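Local coordinates for CobC (Shigella flexneri 2a, PDB 6NRU), which probably removes the 5'-phosphate from alpha-ribazole 5'-phosphate and adenosylcobalamin 5'-phosphate in the assembly of the nucleotide loop of vitamin B12, at residues A38-L41 with H42-D46; R130-R133 with F134-R137. All coordinates share one frame; numbering follows the deposited sequence.

Overall arrangement
Contacts 1 and 2 come one after the other along the chain: 38-46 covers the C-terminal turns of helix 32-44, and 130-137 lies in the C-terminal part of helix 124-136. Their centres lie 27 Å apart and their nearest atoms about 16 Å, with no touch between them. Helix 32-44 rests on strands 5-10 and 181-187 of the six-stranded mixed sheet, whereas helix 124-136 packs against helix 153-163 and the loop after strand 76-78. Both lie within the histidine phosphatase family region. Each helix passes near a different probable catalytic residue: the side chain of A38 is about 8 Å from that of the probable phosphohistidine H11, and the side chain of R130 about 6 Å from that of the probable proton donor/acceptor E84.

Contact 1 of 2, residues A38-L41 with H42-D46; sequences AQNL and HTLLD
The carbonyl oxygen of N40 takes two bonds, one from the backbone and one from a side chain. L44 N reaches N40 O at 2.9 Å within the carbonyl plane, and the hydroxyl T43 OG1 gives its proton to N40 O at 2.8 Å, tilted 24° out of that plane. The hydroxyl can fold back one turn because OG1 stands between the backbone N and the carbonyl carbon (chi1 64°). L44 CG also sits over this oxygen, 3.3 Å from N40 O. Two more i to i+4 bonds carry the backbone: H42 N to A38 O at 2.9 Å, and L45 N to L41 O at 3.1 Å; that from T43 N to Q39 O is weak. The imidazole of H42 hydrogen-bonds through ND1 to the carbonyl of V68 on helix 59-69. L45 is the first residue to leave helical angles, so this is the C-terminal end of helix 32-44, which covers the central sheet of the histidine phosphatase fold. Apolar contacts line the buried side. L41 and L45 run side by side, pointing the same way, with L41 CD2 4.1 Å from L45 CD1, and both meet I9 and W181. L41 CD2 also approaches L44 CD1, at 4.3 Å.

Contact 2 of 2, residues R130-R133 with F134-R137; sequences RVER and FIAR
V131 O receives I135 N at 2.9 Å, with an N-H...O angle of 157°, the shortest polar bond across this turn. The side chain of I135 also leans over the same oxygen, its CG1 3.3 Å from V131 O. With CG1 anti to the carbonyl carbon (chi1 -70°), the isoleucine runs back toward the preceding turn, where its CD1 lies 4.4 Å from V131 CG1 and 3.8 Å from E132 OE2. E132 reaches this methyl by bending at chi2 (-81°), and the two side chains cross obliquely; the carboxylate also makes a long, weak ion pair with R162. Flanking bonds join F134 N to R130 O at 3.1 Å and A136 N to E132 O at 3.0 Å, whereas that from R137 N to R133 O is weak. R137 N also bonds to F134 O, an i to i+3 step. The F134 side chain also touches I79 and L82. R130 and R137 form salt bridges with E122 and E81, respectively. Successive i to i+4 bonds of this kind are characteristic of an alpha-helix, here one that sets F134 and I135 against L159 of helix 153-163 and R130 near the probable proton donor/acceptor E84 of a histidine phosphatase.

Contact 1 of 2, residues A38-L41 with H42-D46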
loop_
_atom_site.group_PDB
_atom_site.type_symbol
_atom_site.label_atom_id
_atom_site.label_comp_id
_atom_site.label_asym_id
_atom_site.label_seq_id
_atom_site.Cartn_x
_atom_site.Cartn_y
_atom_site.Cartn_z
ATOM N N ALA A 38 -3.958 -7.770 11.326
ATOM C CA ALA A 38 -4.407 -8.538 10.170
ATOM C C ALA A 38 -5.450 -9.572 10.567
ATOM O O ALA A 38 -6.417 -9.803 9.830
ATOM C CB ALA A 38 -3.213 -9.207 9.487
ATOM N N GLN A 39 -5.277 -10.201 11.732
ATOM C CA GLN A 39 -6.243 -11.194 12.189
ATOM C C GLN A 39 -7.598 -10.557 12.458
ATOM O O GLN A 39 -8.640 -11.138 12.133
ATOM C CB GLN A 39 -5.726 -11.887 13.447
ATOM C CG GLN A 39 -4.647 -12.917 13.192
ATOM C CD GLN A 39 -3.943 -13.328 14.469
ATOM O OE1 GLN A 39 -4.007 -12.624 15.480
ATOM N NE2 GLN A 39 -3.266 -14.471 14.432
ATOM N N ASN A 40 -7.603 -9.369 13.065
ATOM C CA ASN A 40 -8.853 -8.647 13.265
ATOM C C ASN A 40 -9.492 -8.287 11.931
ATOM O O ASN A 40 -10.712 -8.389 11.769
ATOM C CB ASN A 40 -8.599 -7.395 14.107
ATOM C CG ASN A 40 -9.881 -6.716 14.548
ATOM O OD1 ASN A 40 -10.921 -7.358 14.697
ATOM N ND2 ASN A 40 -9.811 -5.408 14.763
ATOM N N LEU A 41 -8.675 -7.880 10.953
ATOM C CA LEU A 41 -9.197 -7.568 9.628
ATOM C C LEU A 41 -9.826 -8.787 8.969
ATOM O O LEU A 41 -10.788 -8.652 8.202
ATOM C CB LEU A 41 -8.084 -7.013 8.742
ATOM C CG LEU A 41 -7.800 -5.516 8.838
ATOM C CD1 LEU A 41 -6.481 -5.192 8.156
ATOM C CD2 LEU A 41 -8.935 -4.714 8.229
ATOM N N HIS A 42 -9.293 -9.980 9.245
ATOM C CA HIS A 42 -9.877 -11.194 8.687
ATOM C C HIS A 42 -11.326 -11.356 9.122
ATOM O O HIS A 42 -12.194 -11.695 8.309
ATOM C CB HIS A 42 -9.064 -12.415 9.108
ATOM C CG HIS A 42 -9.853 -13.686 9.100
ATOM N ND1 HIS A 42 -10.196 -14.339 7.936
ATOM C CD2 HIS A 42 -10.382 -14.414 10.110
ATOM C CE1 HIS A 42 -10.893 -15.421 8.230
ATOM N NE2 HIS A 42 -11.021 -15.490 9.543
ATOM N N THR A 43 -11.609 -11.121 10.403
ATOM C CA THR A 43 -12.985 -11.205 10.868
ATOM C C THR A 43 -13.796 -9.980 10.463
ATOM O O THR A 43 -15.020 -10.075 10.320
ATOM C CB THR A 43 -13.017 -11.390 12.386
ATOM O OG1 THR A 43 -12.454 -10.238 13.021
ATOM C CG2 THR A 43 -12.214 -12.620 12.788
ATOM N N LEU A 44 -13.140 -8.831 10.267
ATOM C CA LEU A 44 -13.867 -7.623 9.896
ATOM C C LEU A 44 -14.436 -7.722 8.488
ATOM O O LEU A 44 -15.463 -7.100 8.195
ATOM C CB LEU A 44 -12.964 -6.394 10.010
ATOM C CG LEU A 44 -12.736 -5.824 11.410
ATOM C CD1 LEU A 44 -11.927 -4.543 11.330
ATOM C CD2 LEU A 44 -14.067 -5.584 12.101
ATOM N N LEU A 45 -13.789 -8.498 7.614
ATOM C CA LEU A 45 -14.200 -8.669 6.227
ATOM C C LEU A 45 -14.457 -10.137 5.899
ATOM O O LEU A 45 -14.251 -10.576 4.763
ATOM C CB LEU A 45 -13.154 -8.091 5.283
ATOM C CG LEU A 45 -12.695 -6.678 5.644
ATOM C CD1 LEU A 45 -11.213 -6.474 5.339
ATOM C CD2 LEU A 45 -13.552 -5.647 4.933
ATOM N N ASP A 46 -14.894 -10.915 6.891
ATOM C CA ASP A 46 -15.165 -12.327 6.655
ATOM C C ASP A 46 -16.339 -12.512 5.703
ATOM O O ASP A 46 -16.312 -13.395 4.837
ATOM C CB ASP A 46 -15.429 -13.030 7.987
ATOM C CG ASP A 46 -15.134 -14.513 7.929
ATOM O OD1 ASP A 46 -14.363 -14.937 7.042
ATOM O OD2 ASP A 46 -15.673 -15.255 8.770
#

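Contact 2 of 2, residues R130-R133 with F134-R137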
loop_
_atom_site.group_PDB
_atom_site.type_symbol
_atom_site.label_atom_id
_atom_site.label_comp_id
_atom_site.label_asym_id
_atom_site.label_seq_id
_atom_site.Cartn_x
_atom_site.Cartn_y
_atom_site.Cartn_z
ATOM N N ARG A 130 4.761 3.592 -11.828
ATOM C CA ARG A 130 4.390 2.205 -11.571
ATOM C C ARG A 130 2.924 2.101 -11.181
ATOM O O ARG A 130 2.194 1.234 -11.675
ATOM C CB ARG A 130 5.265 1.629 -10.460
ATOM C CG ARG A 130 6.338 0.665 -10.905
ATOM C CD ARG A 130 7.218 0.344 -9.717
ATOM N NE ARG A 130 6.415 0.235 -8.502
ATOM C CZ ARG A 130 6.886 0.387 -7.269
ATOM N NH1 ARG A 130 8.168 0.662 -7.070
ATOM N NH2 ARG A 130 6.071 0.263 -6.231
ATOM N N VAL A 131 2.481 2.976 -10.275
ATOM C CA VAL A 131 1.090 2.969 -9.838
ATOM C C VAL A 131 0.168 3.368 -10.983
ATOM O O VAL A 131 -0.943 2.839 -11.121
ATOM C CB VAL A 131 0.923 3.889 -8.615
ATOM C CG1 VAL A 131 -0.546 4.074 -8.268
ATOM C CG2 VAL A 131 1.696 3.325 -7.429
ATOM N N GLU A 132 0.614 4.294 -11.831
ATOM C CA GLU A 132 -0.173 4.663 -13.001
ATOM C C GLU A 132 -0.369 3.473 -13.933
ATOM O O GLU A 132 -1.454 3.288 -14.495
ATOM C CB GLU A 132 0.499 5.823 -13.733
ATOM C CG GLU A 132 0.109 7.186 -13.197
ATOM C CD GLU A 132 -1.231 7.653 -13.734
ATOM O OE1 GLU A 132 -1.260 8.236 -14.841
ATOM O OE2 GLU A 132 -2.257 7.430 -13.055
ATOM N N ARG A 133 0.670 2.651 -14.109
ATOM C CA ARG A 133 0.529 1.460 -14.940
ATOM C C ARG A 133 -0.447 0.472 -14.319
ATOM O O ARG A 133 -1.221 -0.176 -15.031
ATOM C CB ARG A 133 1.891 0.800 -15.158
ATOM C CG ARG A 133 2.893 1.678 -15.884
ATOM C CD ARG A 133 3.746 0.880 -16.855
ATOM N NE ARG A 133 4.509 1.753 -17.741
ATOM C CZ ARG A 133 4.179 2.009 -19.002
ATOM N NH1 ARG A 133 3.096 1.456 -19.530
ATOM N NH2 ARG A 133 4.931 2.817 -19.735
ATOM N N PHE A 134 -0.424 0.345 -12.991
ATOM C CA PHE A 134 -1.388 -0.519 -12.323
ATOM C C PHE A 134 -2.807 -0.018 -12.540
ATOM O O PHE A 134 -3.726 -0.812 -12.771
ATOM C CB PHE A 134 -1.073 -0.607 -10.832
ATOM C CG PHE A 134 -2.092 -1.375 -10.050
ATOM C CD1 PHE A 134 -2.096 -2.761 -10.071
ATOM C CD2 PHE A 134 -3.052 -0.718 -9.300
ATOM C CE1 PHE A 134 -3.035 -3.477 -9.355
ATOM C CE2 PHE A 134 -3.995 -1.427 -8.581
ATOM C CZ PHE A 134 -3.985 -2.809 -8.608
ATOM N N ILE A 135 -3.003 1.301 -12.474
ATOM C CA ILE A 135 -4.323 1.873 -12.723
ATOM C C ILE A 135 -4.779 1.559 -14.142
ATOM O O ILE A 135 -5.931 1.168 -14.366
ATOM C CB ILE A 135 -4.304 3.390 -12.454
ATOM C CG1 ILE A 135 -4.164 3.667 -10.958
ATOM C CG2 ILE A 135 -5.562 4.053 -12.990
ATOM C CD1 ILE A 135 -4.122 5.134 -10.623
ATOM N N ALA A 136 -3.881 1.709 -15.119
ATOM C CA ALA A 136 -4.226 1.415 -16.506
ATOM C C ALA A 136 -4.521 -0.061 -16.730
ATOM O O ALA A 136 -5.149 -0.408 -17.737
ATOM C CB ALA A 136 -3.101 1.862 -17.438
ATOM N N ARG A 137 -4.087 -0.930 -15.817
ATOM C CA ARG A 137 -4.311 -2.365 -15.920
ATOM C C ARG A 137 -5.644 -2.811 -15.336
ATOM O O ARG A 137 -5.987 -3.991 -15.453
ATOM C CB ARG A 137 -3.185 -3.126 -15.216
ATOM C CG ARG A 137 -1.921 -3.280 -16.036
ATOM C CD ARG A 137 -1.086 -4.426 -15.503
ATOM N NE ARG A 137 0.306 -4.351 -15.933
ATOM C CZ ARG A 137 1.317 -4.910 -15.276
ATOM N NH1 ARG A 137 1.088 -5.582 -14.154
ATOM N NH2 ARG A 137 2.556 -4.796 -15.735
#